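Long-range contacts in BB0689 (Borrelia burgdorferi, PDB 4D53), which is an outer surface lipoprotein of the Lyme disease spirochaete with the fold of the bacterial CAP superfamily, its precise role being uncertain: residues T110-Y116 and V128-R134; K40-Y45 and R67-Y71; L77-I81 and E103-D109; T54-T58 and E80-S84. One frame throughout, in Å; residues are numbered along the deposited sequence.

Contact 1 (T110-Y116 and V128-R134)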
loop_
_atom_site.group_PDB
_atom_site.type_symbol
_atom_site.label_atom_id
_atom_site.label_comp_id
_atom_site.label_asym_id
_atom_site.label_seq_id
_atom_site.Cartn_x
_atom_site.Cartn_y
_atom_site.Cartn_z
ATOM N N THR A 110 -4.266 7.946 -10.755
ATOM C CA THR A 110 -4.254 6.458 -10.738
ATOM C C THR A 110 -5.713 6.045 -10.689
ATOM O O THR A 110 -6.527 6.807 -10.192
ATOM C CB THR A 110 -3.461 5.868 -9.521
ATOM O OG1 THR A 110 -4.058 6.379 -8.320
ATOM C CG2 THR A 110 -1.998 6.175 -9.603
ATOM N N ASP A 111 -6.074 4.851 -11.202
ATOM C CA ASP A 111 -7.398 4.338 -11.049
ATOM C C ASP A 111 -7.513 3.040 -10.312
ATOM O O ASP A 111 -8.617 2.563 -10.061
ATOM C CB ASP A 111 -8.182 4.258 -12.401
ATOM C CG ASP A 111 -7.516 3.400 -13.438
ATOM O OD1 ASP A 111 -6.410 2.899 -13.235
ATOM O OD2 ASP A 111 -8.128 3.247 -14.511
ATOM N N LYS A 112 -6.376 2.455 -9.951
ATOM C CA LYS A 112 -6.339 1.166 -9.255
ATOM C C LYS A 112 -5.557 1.326 -7.920
ATOM O O LYS A 112 -4.620 2.071 -7.863
ATOM C CB LYS A 112 -5.578 0.140 -10.103
ATOM C CG LYS A 112 -6.189 -0.088 -11.500
ATOM C CD LYS A 112 -7.605 -0.583 -11.478
ATOM C CE LYS A 112 -8.205 -0.656 -12.901
ATOM N NZ LYS A 112 -9.485 -1.357 -12.726
ATOM N N ILE A 113 -5.938 0.528 -6.937
ATOM C CA ILE A 113 -5.271 0.438 -5.643
ATOM C C ILE A 113 -5.112 -1.042 -5.262
ATOM O O ILE A 113 -5.976 -1.913 -5.566
ATOM C CB ILE A 113 -6.071 1.180 -4.548
ATOM C CG1 ILE A 113 -5.291 1.373 -3.261
ATOM C CG2 ILE A 113 -7.416 0.554 -4.260
ATOM C CD1 ILE A 113 -6.014 2.206 -2.226
ATOM N N GLY A 114 -4.051 -1.321 -4.518
ATOM C CA GLY A 114 -3.921 -2.611 -3.917
ATOM C C GLY A 114 -2.915 -2.560 -2.769
ATOM O O GLY A 114 -1.866 -1.941 -2.892
ATOM N N GLY A 115 -3.257 -3.185 -1.669
ATOM C CA GLY A 115 -2.349 -3.175 -0.512
ATOM C C GLY A 115 -2.361 -4.395 0.301
ATOM O O GLY A 115 -3.143 -5.383 0.043
ATOM N N TYR A 116 -1.559 -4.369 1.333
ATOM C CA TYR A 116 -1.396 -5.539 2.222
ATOM C C TYR A 116 -0.911 -5.045 3.576
ATOM O O TYR A 116 -0.107 -4.072 3.649
ATOM C CB TYR A 116 -0.428 -6.577 1.596
ATOM C CG TYR A 116 -0.275 -7.843 2.466
ATOM C CD1 TYR A 116 -1.311 -8.824 2.525
ATOM C CD2 TYR A 116 0.811 -8.014 3.308
ATOM C CE1 TYR A 116 -1.206 -9.957 3.354
ATOM C CE2 TYR A 116 0.920 -9.154 4.114
ATOM C CZ TYR A 116 -0.104 -10.100 4.141
ATOM O OH TYR A 116 0.072 -11.182 4.994
ATOM N N VAL A 128 1.710 -1.879 3.270
ATOM C CA VAL A 128 2.152 -1.439 1.943
ATOM C C VAL A 128 0.932 -1.146 1.084
ATOM O O VAL A 128 0.124 -2.086 0.843
ATOM C CB VAL A 128 3.070 -2.460 1.221
ATOM C CG1 VAL A 128 3.444 -2.013 -0.205
ATOM C CG2 VAL A 128 4.327 -2.824 2.052
ATOM N N VAL A 129 0.814 0.088 0.556
ATOM C CA VAL A 129 -0.348 0.438 -0.311
ATOM C C VAL A 129 0.152 1.018 -1.597
ATOM O O VAL A 129 0.943 1.933 -1.600
ATOM C CB VAL A 129 -1.418 1.284 0.393
ATOM C CG1 VAL A 129 -2.593 1.611 -0.554
ATOM C CG2 VAL A 129 -1.849 0.671 1.718
ATOM N N LEU A 130 -0.257 0.427 -2.722
ATOM C CA LEU A 130 0.135 0.813 -4.040
ATOM C C LEU A 130 -1.071 1.387 -4.821
ATOM O O LEU A 130 -2.188 0.928 -4.651
ATOM C CB LEU A 130 0.629 -0.411 -4.831
ATOM C CG LEU A 130 1.814 -1.198 -4.192
ATOM C CD1 LEU A 130 2.257 -2.491 -4.956
ATOM C CD2 LEU A 130 3.007 -0.280 -4.091
ATOM N N PHE A 131 -0.740 2.339 -5.670
ATOM C CA PHE A 131 -1.670 2.999 -6.556
ATOM C C PHE A 131 -1.103 2.907 -7.957
ATOM O O PHE A 131 0.143 3.011 -8.186
ATOM C CB PHE A 131 -1.857 4.496 -6.206
ATOM C CG PHE A 131 -2.308 4.766 -4.800
ATOM C CD1 PHE A 131 -1.406 4.721 -3.765
ATOM C CD2 PHE A 131 -3.603 5.070 -4.515
ATOM C CE1 PHE A 131 -1.820 4.908 -2.466
ATOM C CE2 PHE A 131 -4.031 5.320 -3.240
ATOM C CZ PHE A 131 -3.142 5.204 -2.178
ATOM N N GLY A 132 -2.003 2.708 -8.950
ATOM C CA GLY A 132 -1.511 2.567 -10.306
ATOM C C GLY A 132 -2.523 2.909 -11.418
ATOM O O GLY A 132 -3.710 2.918 -11.197
ATOM N N LYS A 133 -1.984 3.163 -12.592
ATOM C CA LYS A 133 -2.816 3.393 -13.824
ATOM C C LYS A 133 -2.188 2.533 -14.893
ATOM O O LYS A 133 -0.980 2.622 -15.061
ATOM C CB LYS A 133 -2.699 4.870 -14.179
ATOM C CG LYS A 133 -3.390 5.390 -15.430
ATOM C CD LYS A 133 -4.841 5.033 -15.472
ATOM C CE LYS A 133 -5.409 5.394 -16.850
ATOM N NZ LYS A 133 -6.609 4.571 -17.114
ATOM N N ARG A 134 -2.964 1.693 -15.572
ATOM C CA ARG A 134 -2.504 0.979 -16.783
ATOM C C ARG A 134 -2.577 1.773 -18.073
ATOM O O ARG A 134 -3.487 2.572 -18.227
ATOM C CB ARG A 134 -3.335 -0.265 -17.034
ATOM C CG ARG A 134 -2.928 -1.431 -16.176
ATOM C CD ARG A 134 -3.730 -2.683 -16.472
ATOM N NE ARG A 134 -3.336 -3.787 -15.590
ATOM C CZ ARG A 134 -3.860 -4.013 -14.408
ATOM N NH1 ARG A 134 -4.841 -3.255 -13.967
ATOM N NH2 ARG A 134 -3.432 -5.026 -13.662
#
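Ile113 and Phe131 sit directly across from each other on neighbouring antiparallel strands, a non-hydrogen-bonded pair whose side chains run side by side on the face that also carries Val129. From Ile113 outward, CB and, more closely, CG1 (3.4 Å) lie by Leu130 O. CG1, anti to the backbone N (chi1 -168°), sits over one face of the Phe131 ring toward its rim and touches Val129 CG1 at 3.8 Å. CD1 then ends against the ring, 3.8 Å from Phe131 CE2, with Val129 CG1 nearby. Tyr17 and Leu16 of helix 10-26 pack on this face.

The backbones pair at Lys112-Gly132, Gly114-Leu130 and Tyr116-Val128, the Leu130 N to Gly114 O bond being 2.9 Å long. At Gly115 the chains close in, with Gly115 CA 3.0 Å from Val128 O. Where the hairpin begins, Gly132 O accepts from both Asp111 N (3.1 Å) and Lys112 N (3.0 Å), a classic beta bulge. Beside it Lys133 bends at chi2 and brings NZ to Asp111 OD2, a weak salt bridge of 3.3 Å. Backbone bonds thus run the length of the pair, apolar side chains pack at its middle, and charged groups gather at the bulged end.

Contact 2 (K40-Y45 and R67-Y71)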
loop_
_atom_site.group_PDB
_atom_site.type_symbol
_atom_site.label_atom_id
_atom_site.label_comp_id
_atom_site.label_asym_id
_atom_site.label_seq_id
_atom_site.Cartn_x
_atom_site.Cartn_y
_atom_site.Cartn_z
ATOM N N LYS A 40 -0.916 -8.311 -4.984
ATOM C CA LYS A 40 0.138 -9.354 -4.954
ATOM C C LYS A 40 1.525 -8.698 -4.779
ATOM O O LYS A 40 2.311 -9.151 -3.952
ATOM C CB LYS A 40 0.120 -10.179 -6.242
ATOM C CG LYS A 40 1.144 -11.329 -6.285
ATOM C CD LYS A 40 1.583 -11.804 -7.666
ATOM C CE LYS A 40 0.414 -12.104 -8.581
ATOM N NZ LYS A 40 0.903 -12.249 -9.995
ATOM N N VAL A 41 1.789 -7.632 -5.497
ATOM C CA VAL A 41 3.076 -6.913 -5.400
ATOM C C VAL A 41 3.243 -6.347 -3.972
ATOM O O VAL A 41 4.323 -6.453 -3.414
ATOM C CB VAL A 41 3.181 -5.819 -6.478
ATOM C CG1 VAL A 41 4.458 -5.006 -6.373
ATOM C CG2 VAL A 41 3.118 -6.457 -7.887
ATOM N N ALA A 42 2.184 -5.748 -3.414
ATOM C CA ALA A 42 2.241 -5.162 -2.068
ATOM C C ALA A 42 2.517 -6.216 -1.033
ATOM O O ALA A 42 3.298 -5.981 -0.107
ATOM C CB ALA A 42 0.942 -4.412 -1.758
ATOM N N LYS A 43 1.883 -7.397 -1.126
ATOM C CA LYS A 43 2.121 -8.446 -0.207
ATOM C C LYS A 43 3.558 -8.997 -0.245
ATOM O O LYS A 43 4.194 -9.154 0.793
ATOM C CB LYS A 43 1.107 -9.614 -0.386
ATOM C CG LYS A 43 1.306 -10.755 0.601
ATOM C CD LYS A 43 0.257 -11.888 0.380
ATOM C CE LYS A 43 0.327 -12.955 1.458
ATOM N NZ LYS A 43 -0.691 -14.000 1.223
ATOM N N GLU A 44 4.067 -9.174 -1.445
ATOM C CA GLU A 44 5.432 -9.722 -1.607
ATOM C C GLU A 44 6.454 -8.772 -1.022
ATOM O O GLU A 44 7.403 -9.169 -0.316
ATOM C CB GLU A 44 5.737 -9.929 -3.080
ATOM C CG GLU A 44 4.944 -11.119 -3.630
ATOM C CD GLU A 44 5.385 -11.606 -5.036
ATOM O OE1 GLU A 44 6.418 -11.092 -5.615
ATOM O OE2 GLU A 44 4.637 -12.521 -5.504
ATOM N N TYR A 45 6.202 -7.490 -1.292
ATOM C CA TYR A 45 7.116 -6.424 -0.748
ATOM C C TYR A 45 7.020 -6.267 0.770
ATOM O O TYR A 45 8.059 -6.166 1.457
ATOM C CB TYR A 45 6.863 -5.104 -1.471
ATOM C CG TYR A 45 8.034 -4.152 -1.267
ATOM C CD1 TYR A 45 9.332 -4.507 -1.611
ATOM C CD2 TYR A 45 7.837 -2.856 -0.719
ATOM C CE1 TYR A 45 10.380 -3.633 -1.463
ATOM C CE2 TYR A 45 8.875 -1.979 -0.574
ATOM C CZ TYR A 45 10.167 -2.356 -0.947
ATOM O OH TYR A 45 11.223 -1.473 -0.833
ATOM N N ARG A 67 8.904 -3.125 -9.317
ATOM C CA ARG A 67 8.312 -4.238 -8.637
ATOM C C ARG A 67 6.959 -4.600 -9.274
ATOM O O ARG A 67 6.608 -5.754 -9.346
ATOM C CB ARG A 67 8.115 -3.944 -7.135
ATOM C CG ARG A 67 9.439 -4.002 -6.423
ATOM C CD ARG A 67 9.369 -3.960 -4.923
ATOM N NE ARG A 67 8.828 -2.718 -4.432
ATOM C CZ ARG A 67 9.548 -1.607 -4.191
ATOM N NH1 ARG A 67 10.844 -1.532 -4.419
ATOM N NH2 ARG A 67 8.963 -0.519 -3.739
ATOM N N ILE A 68 6.188 -3.602 -9.674
ATOM C CA ILE A 68 4.914 -3.880 -10.332
ATOM C C ILE A 68 5.174 -4.457 -11.760
ATOM O O ILE A 68 4.492 -5.403 -12.162
ATOM C CB ILE A 68 4.025 -2.637 -10.443
ATOM C CG1 ILE A 68 3.634 -2.158 -9.013
ATOM C CG2 ILE A 68 2.751 -2.987 -11.242
ATOM C CD1 ILE A 68 3.129 -0.748 -8.937
ATOM N N HIS A 69 6.154 -3.908 -12.461
ATOM C CA HIS A 69 6.463 -4.396 -13.833
ATOM C C HIS A 69 6.953 -5.815 -13.887
ATOM O O HIS A 69 6.931 -6.431 -14.930
ATOM C CB HIS A 69 7.448 -3.531 -14.543
ATOM C CG HIS A 69 6.853 -2.298 -15.082
ATOM N ND1 HIS A 69 7.609 -1.289 -15.632
ATOM C CD2 HIS A 69 5.572 -1.872 -15.104
ATOM C CE1 HIS A 69 6.813 -0.304 -16.002
ATOM N NE2 HIS A 69 5.573 -0.631 -15.682
ATOM N N LYS A 70 7.340 -6.376 -12.767
ATOM C CA LYS A 70 7.663 -7.790 -12.749
ATOM C C LYS A 70 6.468 -8.670 -13.060
ATOM O O LYS A 70 6.631 -9.764 -13.565
ATOM C CB LYS A 70 8.256 -8.171 -11.387
ATOM C CG LYS A 70 8.145 -9.628 -11.003
ATOM C CD LYS A 70 8.997 -9.933 -9.768
ATOM C CE LYS A 70 8.977 -11.411 -9.393
ATOM N NZ LYS A 70 9.672 -11.600 -8.083
ATOM N N TYR A 71 5.266 -8.213 -12.729
ATOM C CA TYR A 71 4.076 -8.935 -13.039
ATOM C C TYR A 71 3.257 -8.307 -14.109
ATOM O O TYR A 71 2.462 -9.027 -14.716
ATOM C CB TYR A 71 3.216 -9.052 -11.824
ATOM C CG TYR A 71 3.875 -9.876 -10.800
ATOM C CD1 TYR A 71 4.080 -11.241 -11.023
ATOM C CD2 TYR A 71 4.359 -9.315 -9.624
ATOM C CE1 TYR A 71 4.716 -12.026 -10.093
ATOM C CE2 TYR A 71 4.968 -10.106 -8.660
ATOM C CZ TYR A 71 5.146 -11.462 -8.905
ATOM O OH TYR A 71 5.799 -12.273 -8.011
#
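The Tyr45 ring and the guanidinium of Arg67 lie flat on one another, planes 3° apart and centres 3.5 Å apart, a stacked cation-pi pair. The bend of the arginine at chi3 lets NE and CZ settle over the ring. Thr62 and His57 O take hydrogen bonds from the guanidinium and Glu80 adds a salt bridge, so several partners fix its rotation, while Tyr45 OH is bonded to Thr56 O.

The second ring, Tyr71, is sandwiched. Lys70 CG covers one face; across the opposite face runs Lys40, with CD 3.8 Å from the ring centroid in a CH-pi contact and NZ 4.0 Å from it in a cation-pi one. At the edge, Tyr71 OH lies before both Glu44 oxygens, 2.8 Å from Glu44 OE2, and donates to the syn lone pair of OE1 over 2.7 Å, the carboxylate turned 78° from the ring. Val41 CG2 meets that rim, 3.6 Å from Tyr71 CD2.

Between the two rings Val41 CG1 reaches Ile68 CG1 at 4.0 Å and packs beside Arg67 O. Helix 36-52 is thereby joined to helix 64-69 and the residues that follow it, on one side of the central sheet, as befits the alpha-beta-alpha sandwich of the CAP fold.

Contact 3 (L77-I81 and E103-D109)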
loop_
_atom_site.group_PDB
_atom_site.type_symbol
_atom_site.label_atom_id
_atom_site.label_comp_id
_atom_site.label_asym_id
_atom_site.label_seq_id
_atom_site.Cartn_x
_atom_site.Cartn_y
_atom_site.Cartn_z
ATOM N N LEU A 77 2.006 4.398 -14.569
ATOM C CA LEU A 77 2.132 5.404 -13.525
ATOM C C LEU A 77 1.827 4.724 -12.218
ATOM O O LEU A 77 0.822 4.041 -12.152
ATOM C CB LEU A 77 1.116 6.467 -13.729
ATOM C CG LEU A 77 1.565 7.791 -13.149
ATOM C CD1 LEU A 77 1.057 8.888 -14.117
ATOM C CD2 LEU A 77 1.065 7.875 -11.711
ATOM N N THR A 78 2.663 4.946 -11.187
ATOM C CA THR A 78 2.444 4.290 -9.895
ATOM C C THR A 78 2.885 5.114 -8.673
ATOM O O THR A 78 3.769 5.994 -8.805
ATOM C CB THR A 78 3.163 2.965 -9.881
ATOM O OG1 THR A 78 2.694 2.220 -8.745
ATOM C CG2 THR A 78 4.681 3.188 -9.797
ATOM N N ARG A 79 2.256 4.865 -7.504
ATOM C CA ARG A 79 2.732 5.437 -6.213
ATOM C C ARG A 79 2.693 4.366 -5.143
ATOM O O ARG A 79 1.843 3.455 -5.224
ATOM C CB ARG A 79 1.847 6.511 -5.702
ATOM C CG ARG A 79 1.824 7.691 -6.659
ATOM C CD ARG A 79 0.515 8.352 -6.539
ATOM N NE ARG A 79 0.380 9.447 -7.504
ATOM C CZ ARG A 79 1.011 10.594 -7.380
ATOM N NH1 ARG A 79 1.843 10.780 -6.362
ATOM N NH2 ARG A 79 0.766 11.581 -8.226
ATOM N N GLU A 80 3.515 4.565 -4.112
ATOM C CA GLU A 80 3.630 3.588 -3.009
ATOM C C GLU A 80 3.667 4.334 -1.707
ATOM O O GLU A 80 4.446 5.325 -1.580
ATOM C CB GLU A 80 4.905 2.787 -3.171
ATOM C CG GLU A 80 5.162 1.856 -1.975
ATOM C CD GLU A 80 6.400 0.987 -2.208
ATOM O OE1 GLU A 80 7.540 1.456 -1.907
ATOM O OE2 GLU A 80 6.209 -0.169 -2.675
ATOM N N ILE A 81 2.876 3.904 -0.721
ATOM C CA ILE A 81 2.993 4.390 0.631
ATOM C C ILE A 81 3.224 3.218 1.598
ATOM O O ILE A 81 2.585 2.167 1.426
ATOM C CB ILE A 81 1.778 5.252 1.084
ATOM C CG1 ILE A 81 0.477 4.508 0.944
ATOM C CG2 ILE A 81 1.648 6.567 0.197
ATOM C CD1 ILE A 81 -0.829 5.184 1.393
ATOM N N GLU A 103 -0.288 13.325 -0.628
ATOM C CA GLU A 103 -0.326 13.485 -2.104
ATOM C C GLU A 103 -0.764 12.183 -2.756
ATOM O O GLU A 103 -1.609 12.178 -3.663
ATOM C CB GLU A 103 1.033 13.876 -2.629
ATOM C CG GLU A 103 1.044 14.476 -4.004
ATOM C CD GLU A 103 0.921 13.483 -5.123
ATOM O OE1 GLU A 103 1.300 12.277 -4.924
ATOM O OE2 GLU A 103 0.403 13.905 -6.210
ATOM N N ALA A 104 -0.209 11.057 -2.291
ATOM C CA ALA A 104 -0.643 9.758 -2.801
ATOM C C ALA A 104 -2.054 9.432 -2.491
ATOM O O ALA A 104 -2.816 8.966 -3.392
ATOM C CB ALA A 104 0.343 8.668 -2.302
ATOM N N LEU A 105 -2.493 9.619 -1.241
ATOM C CA LEU A 105 -3.857 9.283 -0.882
ATOM C C LEU A 105 -4.908 10.055 -1.662
ATOM O O LEU A 105 -5.988 9.532 -1.929
ATOM C CB LEU A 105 -4.123 9.552 0.580
ATOM C CG LEU A 105 -3.481 8.678 1.629
ATOM C CD1 LEU A 105 -3.781 9.220 3.054
ATOM C CD2 LEU A 105 -4.060 7.264 1.497
ATOM N N ILE A 106 -4.615 11.283 -2.009
ATOM C CA ILE A 106 -5.609 12.098 -2.718
ATOM C C ILE A 106 -5.252 12.309 -4.227
ATOM O O ILE A 106 -5.743 13.267 -4.829
ATOM C CB ILE A 106 -5.849 13.472 -1.981
ATOM C CG1 ILE A 106 -4.619 14.352 -2.030
ATOM C CG2 ILE A 106 -6.357 13.207 -0.596
ATOM C CD1 ILE A 106 -4.898 15.814 -1.600
ATOM N N ASN A 107 -4.397 11.465 -4.785
ATOM C CA ASN A 107 -3.977 11.579 -6.180
ATOM C C ASN A 107 -5.158 11.368 -7.175
ATOM O O ASN A 107 -6.096 10.627 -6.905
ATOM C CB ASN A 107 -2.790 10.725 -6.485
ATOM C CG ASN A 107 -3.147 9.316 -6.844
ATOM O OD1 ASN A 107 -3.289 8.385 -6.006
ATOM N ND2 ASN A 107 -3.440 9.168 -8.122
ATOM N N THR A 108 -5.051 12.038 -8.320
ATOM C CA THR A 108 -6.021 11.860 -9.434
ATOM C C THR A 108 -5.403 11.191 -10.608
ATOM O O THR A 108 -6.039 11.116 -11.650
ATOM C CB THR A 108 -6.541 13.236 -9.970
ATOM O OG1 THR A 108 -5.449 14.053 -10.395
ATOM C CG2 THR A 108 -7.302 13.869 -8.982
ATOM N N ASP A 109 -4.176 10.692 -10.481
ATOM C CA ASP A 109 -3.431 10.130 -11.556
ATOM C C ASP A 109 -3.703 8.633 -11.750
ATOM O O ASP A 109 -3.195 8.087 -12.703
ATOM C CB ASP A 109 -1.925 10.157 -11.348
ATOM C CG ASP A 109 -1.318 11.492 -11.306
ATOM O OD1 ASP A 109 -2.012 12.510 -11.649
ATOM O OD2 ASP A 109 -0.107 11.445 -10.878
#
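Arg79 holds two acids of the 103-109 segment at once. Its NH2 donates to Asp109 OD2 over 2.8 Å (N-H...O angle 143°), meeting the oxygen from above the carboxylate plane, 53° out of it. Glu103 supplies the other carboxylate of this salt-bridge network, bent at chi2 so that its end swings back to the guanidinium; the modelled approach of Arg79 NH1 to Glu103 OE1 is too short to be trusted, and its exact geometry is doubtful. With an acid from the helix and another from the loop after it, the positive charge is probably well stabilised.

Asn107 CB rests over one face of the guanidinium, 3.6 Å from Arg79 NE, and NE is buried with no hydrogen-bond partner in the model. The aliphatic stem of the arginine passes Ala104, its CD 4.2 Å from Ala104 CA. Farther along the strand the contact turns apolar: Ile81 CG2 packs on Ala104 CB at 3.5 Å, and Ile81 CD1 meets Leu105 CD2 at 3.8 Å, those two side chains crossing at about a right angle. At the other end, Leu77 CD2 touches Asp109 CB at 3.8 Å.

Helix 99-105 and the loop leaving it therefore lie against strand 75-84, an outermost strand of the sheet. Trp95 of helix 91-96 fills in beside Ile81 and Leu105, and strand 125-134 pairs with the strand's inner edge.

Contact 4 (T54-T58 and E80-S84)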
loop_
_atom_site.group_PDB
_atom_site.type_symbol
_atom_site.label_atom_id
_atom_site.label_comp_id
_atom_site.label_asym_id
_atom_site.label_seq_id
_atom_site.Cartn_x
_atom_site.Cartn_y
_atom_site.Cartn_z
ATOM N N THR A 54 13.199 -3.447 7.917
ATOM C CA THR A 54 13.407 -2.106 7.330
ATOM C C THR A 54 12.081 -1.614 6.808
ATOM O O THR A 54 11.183 -2.406 6.517
ATOM C CB THR A 54 14.417 -2.165 6.146
ATOM O OG1 THR A 54 14.718 -0.843 5.598
ATOM C CG2 THR A 54 13.970 -2.976 4.952
ATOM N N ILE A 55 12.001 -0.299 6.635
ATOM C CA ILE A 55 11.013 0.281 5.845
ATOM C C ILE A 55 11.745 1.222 4.843
ATOM O O ILE A 55 12.495 2.149 5.233
ATOM C CB ILE A 55 10.024 1.093 6.734
ATOM C CG1 ILE A 55 9.272 0.211 7.718
ATOM C CG2 ILE A 55 9.160 1.912 5.833
ATOM C CD1 ILE A 55 8.315 -0.757 7.028
ATOM N N THR A 56 11.537 0.974 3.587
ATOM C CA THR A 56 12.236 1.703 2.502
ATOM C C THR A 56 11.513 1.471 1.215
ATOM O O THR A 56 10.891 0.400 1.047
ATOM C CB THR A 56 13.723 1.297 2.358
ATOM O OG1 THR A 56 14.246 1.955 1.196
ATOM C CG2 THR A 56 13.856 -0.177 2.195
ATOM N N HIS A 57 11.587 2.405 0.271
ATOM C CA HIS A 57 10.940 2.229 -1.053
ATOM C C HIS A 57 11.865 1.519 -2.044
ATOM O O HIS A 57 11.424 1.167 -3.123
ATOM C CB HIS A 57 10.530 3.590 -1.649
ATOM C CG HIS A 57 9.461 4.279 -0.868
ATOM N ND1 HIS A 57 8.128 3.938 -0.983
ATOM C CD2 HIS A 57 9.514 5.334 -0.014
ATOM C CE1 HIS A 57 7.405 4.764 -0.237
ATOM N NE2 HIS A 57 8.219 5.598 0.379
ATOM N N THR A 58 13.147 1.306 -1.695
ATOM C CA THR A 58 14.144 0.865 -2.687
ATOM C C THR A 58 14.906 -0.383 -2.270
ATOM O O THR A 58 16.101 -0.505 -2.472
ATOM C CB THR A 58 15.192 1.969 -2.952
ATOM O OG1 THR A 58 15.804 2.324 -1.704
ATOM C CG2 THR A 58 14.476 3.170 -3.547
ATOM N N GLU A 80 3.515 4.565 -4.112
ATOM C CA GLU A 80 3.630 3.588 -3.009
ATOM C C GLU A 80 3.667 4.334 -1.707
ATOM O O GLU A 80 4.446 5.325 -1.580
ATOM C CB GLU A 80 4.905 2.787 -3.171
ATOM C CG GLU A 80 5.162 1.856 -1.975
ATOM C CD GLU A 80 6.400 0.987 -2.208
ATOM O OE1 GLU A 80 7.540 1.456 -1.907
ATOM O OE2 GLU A 80 6.209 -0.169 -2.675
ATOM N N ILE A 81 2.876 3.904 -0.721
ATOM C CA ILE A 81 2.993 4.390 0.631
ATOM C C ILE A 81 3.224 3.218 1.598
ATOM O O ILE A 81 2.585 2.167 1.426
ATOM C CB ILE A 81 1.778 5.252 1.084
ATOM C CG1 ILE A 81 0.477 4.508 0.944
ATOM C CG2 ILE A 81 1.648 6.567 0.197
ATOM C CD1 ILE A 81 -0.829 5.184 1.393
ATOM N N LEU A 82 4.045 3.464 2.629
ATOM C CA LEU A 82 4.358 2.522 3.641
ATOM C C LEU A 82 4.019 3.023 4.972
ATOM O O LEU A 82 4.037 4.248 5.205
ATOM C CB LEU A 82 5.876 2.208 3.555
ATOM C CG LEU A 82 6.439 1.915 2.175
ATOM C CD1 LEU A 82 7.942 1.838 2.189
ATOM C CD2 LEU A 82 5.895 0.561 1.650
ATOM N N ALA A 83 3.827 2.131 5.931
ATOM C CA ALA A 83 3.704 2.435 7.331
ATOM C C ALA A 83 4.158 1.260 8.174
ATOM O O ALA A 83 4.021 0.124 7.755
ATOM C CB ALA A 83 2.305 2.836 7.747
ATOM N N SER A 84 4.703 1.551 9.325
ATOM C CA SER A 84 5.073 0.507 10.277
ATOM C C SER A 84 4.840 0.893 11.701
ATOM O O SER A 84 5.078 2.032 12.130
ATOM C CB SER A 84 6.555 0.223 10.081
ATOM O OG SER A 84 7.035 -0.735 10.930
#
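His57 and Leu82 make the close-packed part of this contact. Leu82 CD1 lies over one face of the imidazole, toward its rim, 3.9 Å from the ring centroid in a CH-pi contact. The same methyl is 3.5 Å from Thr56 O and 3.8 Å from Ile55 CG2, so one leucine branch fits into the bend of the loop.

At the ring's edge, His57 ND1 donates to Glu80 OE1 over 2.7 Å with an N-H...O angle of 152°. The anti lone pair of the oxygen takes this bond, and ring and carboxylate are nearly coplanar, 21° apart. The other Glu80 oxygen is tied to Arg67, which helps hold the carboxylate in place. A histidine so bonded to a glutamate is consistent with the conserved His/Glu pocket of CAP domains.

The looser, more solvent-facing side is where exposed Ile55 meets Ser84: CG1 comes 3.6 Å from Ser84 CB. Behind His57, Thr56 OG1 accepts from Thr58 N in an ST turn.

The loop 54-58 thus runs antiparallel to strand 75-84 without any backbone hydrogen bond between them, with Leu49 of helix 36-52 touching Thr56 and Leu82, and strand 125-134 flanking the strand.

Overall arrangement
From the N terminus, contact 2 comes first, closing the loop between helix 36-52 and helix 64-69. Contact 4 opens inside that loop and ends beyond it on strand 75-84, so the two cross, and Arg67, bridged to Glu80, links them. Contact 3 begins on the same strand, sharing Glu80 and Ile81 with contact 4, and closes the excursion through helices 91-96 and 99-105. Contact 1 follows in series, a hairpin with a short connection. Its strand 125-134 pairs with strand 75-84, so contacts 1, 3 and 4 meet on one sheet, while Val41 and Ala42 of contact 2 rest against Leu130.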